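Local coordinates for polycomb protein Pcl (Drosophila melanogaster, PDB 5OQD), which helps establish repression of homeotic genes in the early embryo as a component of the Esc/E(z) histone H3 methyltransferase complex, at residues N50-Q55 and F73-C78. Numbering follows the deposited sequence.
With ZN (zinc ion), chain K; ZN (zinc ion), chain L.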
loop_
_atom_site.group_PDB
_atom_site.type_symbol
_atom_site.label_atom_id
_atom_site.label_comp_id
_atom_site.label_asym_id
_atom_site.label_seq_id
_atom_site.Cartn_x
_atom_site.Cartn_y
_atom_site.Cartn_z
ATOM N N ASN B 50 -4.216 8.473 15.982
ATOM C CA ASN B 50 -4.723 9.645 15.276
ATOM C C ASN B 50 -4.193 9.683 13.847
ATOM O O ASN B 50 -3.158 9.090 13.544
ATOM C CB ASN B 50 -4.345 10.933 16.013
ATOM C CG ASN B 50 -5.155 11.139 17.281
ATOM O OD1 ASN B 50 -6.358 10.884 17.312
ATOM N ND2 ASN B 50 -4.494 11.598 18.337
ATOM N N TRP B 51 -4.908 10.379 12.969
ATOM C CA TRP B 51 -4.499 10.482 11.573
ATOM C C TRP B 51 -3.782 11.806 11.309
ATOM O O TRP B 51 -4.114 12.835 11.899
ATOM C CB TRP B 51 -5.709 10.329 10.650
ATOM C CG TRP B 51 -6.410 9.014 10.802
ATOM C CD1 TRP B 51 -7.402 8.712 11.688
ATOM C CD2 TRP B 51 -6.170 7.821 10.045
ATOM N NE1 TRP B 51 -7.795 7.405 11.531
ATOM C CE2 TRP B 51 -7.054 6.836 10.529
ATOM C CE3 TRP B 51 -5.294 7.490 9.005
ATOM C CZ2 TRP B 51 -7.090 5.546 10.009
ATOM C CZ3 TRP B 51 -5.331 6.206 8.492
ATOM C CH2 TRP B 51 -6.223 5.249 8.995
ATOM N N PHE B 52 -2.791 11.767 10.424
ATOM C CA PHE B 52 -1.957 12.932 10.148
ATOM C C PHE B 52 -1.769 13.148 8.650
ATOM O O PHE B 52 -1.612 12.188 7.896
ATOM C CB PHE B 52 -0.584 12.779 10.811
ATOM C CG PHE B 52 -0.629 12.691 12.311
ATOM C CD1 PHE B 52 -0.943 11.500 12.945
ATOM C CD2 PHE B 52 -0.335 13.797 13.089
ATOM C CE1 PHE B 52 -0.977 11.418 14.323
ATOM C CE2 PHE B 52 -0.366 13.723 14.469
ATOM C CZ PHE B 52 -0.689 12.531 15.088
ATOM N N HIS B 53 -1.782 14.406 8.220
ATOM C CA HIS B 53 -1.346 14.732 6.869
ATOM C C HIS B 53 0.165 14.562 6.810
ATOM O O HIS B 53 0.861 14.891 7.770
ATOM C CB HIS B 53 -1.735 16.158 6.474
ATOM C CG HIS B 53 -3.209 16.417 6.484
ATOM N ND1 HIS B 53 -3.797 17.340 7.322
ATOM C CD2 HIS B 53 -4.214 15.883 5.749
ATOM C CE1 HIS B 53 -5.100 17.359 7.107
ATOM N NE2 HIS B 53 -5.379 16.484 6.158
ATOM N N THR B 54 0.677 14.053 5.701
ATOM C CA THR B 54 2.112 13.857 5.577
ATOM C C THR B 54 2.814 15.195 5.656
ATOM O O THR B 54 3.867 15.316 6.265
ATOM C CB THR B 54 2.499 13.160 4.265
ATOM O OG1 THR B 54 1.609 13.564 3.225
ATOM C CG2 THR B 54 2.425 11.675 4.427
ATOM N N GLN B 55 2.219 16.201 5.034
ATOM C CA GLN B 55 2.764 17.543 5.089
ATOM C C GLN B 55 2.765 18.025 6.526
ATOM O O GLN B 55 3.699 18.680 6.961
ATOM C CB GLN B 55 1.946 18.488 4.221
ATOM C CG GLN B 55 2.006 18.164 2.744
ATOM C CD GLN B 55 0.993 17.117 2.353
ATOM O OE1 GLN B 55 0.241 16.629 3.191
ATOM N NE2 GLN B 55 0.966 16.763 1.079
ATOM N N PHE B 73 4.070 4.400 11.460
ATOM C CA PHE B 73 4.243 5.784 11.883
ATOM C C PHE B 73 3.941 6.002 13.360
ATOM O O PHE B 73 2.980 5.458 13.903
ATOM C CB PHE B 73 3.365 6.706 11.034
ATOM C CG PHE B 73 3.319 8.122 11.532
ATOM C CD1 PHE B 73 4.467 8.894 11.575
ATOM C CD2 PHE B 73 2.126 8.680 11.956
ATOM C CE1 PHE B 73 4.426 10.194 12.036
ATOM C CE2 PHE B 73 2.079 9.983 12.414
ATOM C CZ PHE B 73 3.231 10.741 12.454
ATOM N N CYS B 74 4.782 6.805 14.002
ATOM C CA CYS B 74 4.559 7.229 15.375
ATOM C C CYS B 74 4.879 8.715 15.490
ATOM O O CYS B 74 5.988 9.143 15.173
ATOM C CB CYS B 74 5.410 6.412 16.347
ATOM S SG CYS B 74 4.931 6.574 18.082
ATOM N N CYS B 75 3.902 9.500 15.935
ATOM C CA CYS B 75 4.042 10.953 15.969
ATOM C C CYS B 75 4.996 11.421 17.067
ATOM O O CYS B 75 5.468 10.625 17.879
ATOM C CB CYS B 75 2.675 11.619 16.153
ATOM S SG CYS B 75 1.933 11.375 17.786
ATOM N N THR B 76 5.268 12.723 17.080
ATOM C CA THR B 76 6.180 13.316 18.052
ATOM C C THR B 76 5.616 13.279 19.468
ATOM O O THR B 76 6.368 13.238 20.444
ATOM C CB THR B 76 6.515 14.774 17.684
ATOM O OG1 THR B 76 5.306 15.484 17.395
ATOM C CG2 THR B 76 7.419 14.819 16.463
ATOM N N VAL B 77 4.292 13.284 19.580
ATOM C CA VAL B 77 3.642 13.245 20.885
ATOM C C VAL B 77 3.847 11.894 21.561
ATOM O O VAL B 77 4.176 11.819 22.745
ATOM C CB VAL B 77 2.130 13.526 20.772
ATOM C CG1 VAL B 77 1.501 13.620 22.154
ATOM C CG2 VAL B 77 1.889 14.808 19.986
ATOM N N CYS B 78 3.664 10.826 20.795
ATOM C CA CYS B 78 3.730 9.472 21.332
ATOM C C CYS B 78 5.156 8.935 21.401
ATOM O O CYS B 78 5.420 7.961 22.105
ATOM C CB CYS B 78 2.866 8.527 20.492
ATOM S SG CYS B 78 1.110 8.946 20.449
HETATM ZN ZN ZN K . -2.864 17.957 9.035
HETATM ZN ZN ZN L . 0.683 9.599 18.311
#
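Phe52 bridges to Phe73 and Cys75 in the hydrophobic centre of the second PHD finger, between the two zinc sites of this cross-braced fold. The aromatic pair is an offset edge-to-face stack: the ring centroids lie 5.3 Å apart, the planes meet at 75°, and the edge of Phe73 is turned toward the face of Phe52. The closest approach, 3.4 Å from Phe73 CE2 to Phe52 CD1, sits near the rim of the Phe52 ring. Phe73 reaches there with CG anti to the backbone N (chi1 171°), and Met57 and Val85 also touch its side chain. A second apolar contact brings Cys75 CB to 3.6 Å from Phe52 CZ, while Cys75 SG stands obliquely to the ring, 5.0 Å from its centroid. Cutting Phe52 back to an alanine is likely to open a gap beside Cys75 CB and leave the Phe73 edge without its aromatic partner. Metal bonds fix the surroundings: His53, next in the chain, joins Cys30, Cys32 and Cys56 on one zinc, and Cys75 and Cys78 join Cys45 and Cys48 on the other. Cys75 SG, 2.2 Å from its zinc, also accepts a hydrogen bond from Cys78 N at 3.5 Å.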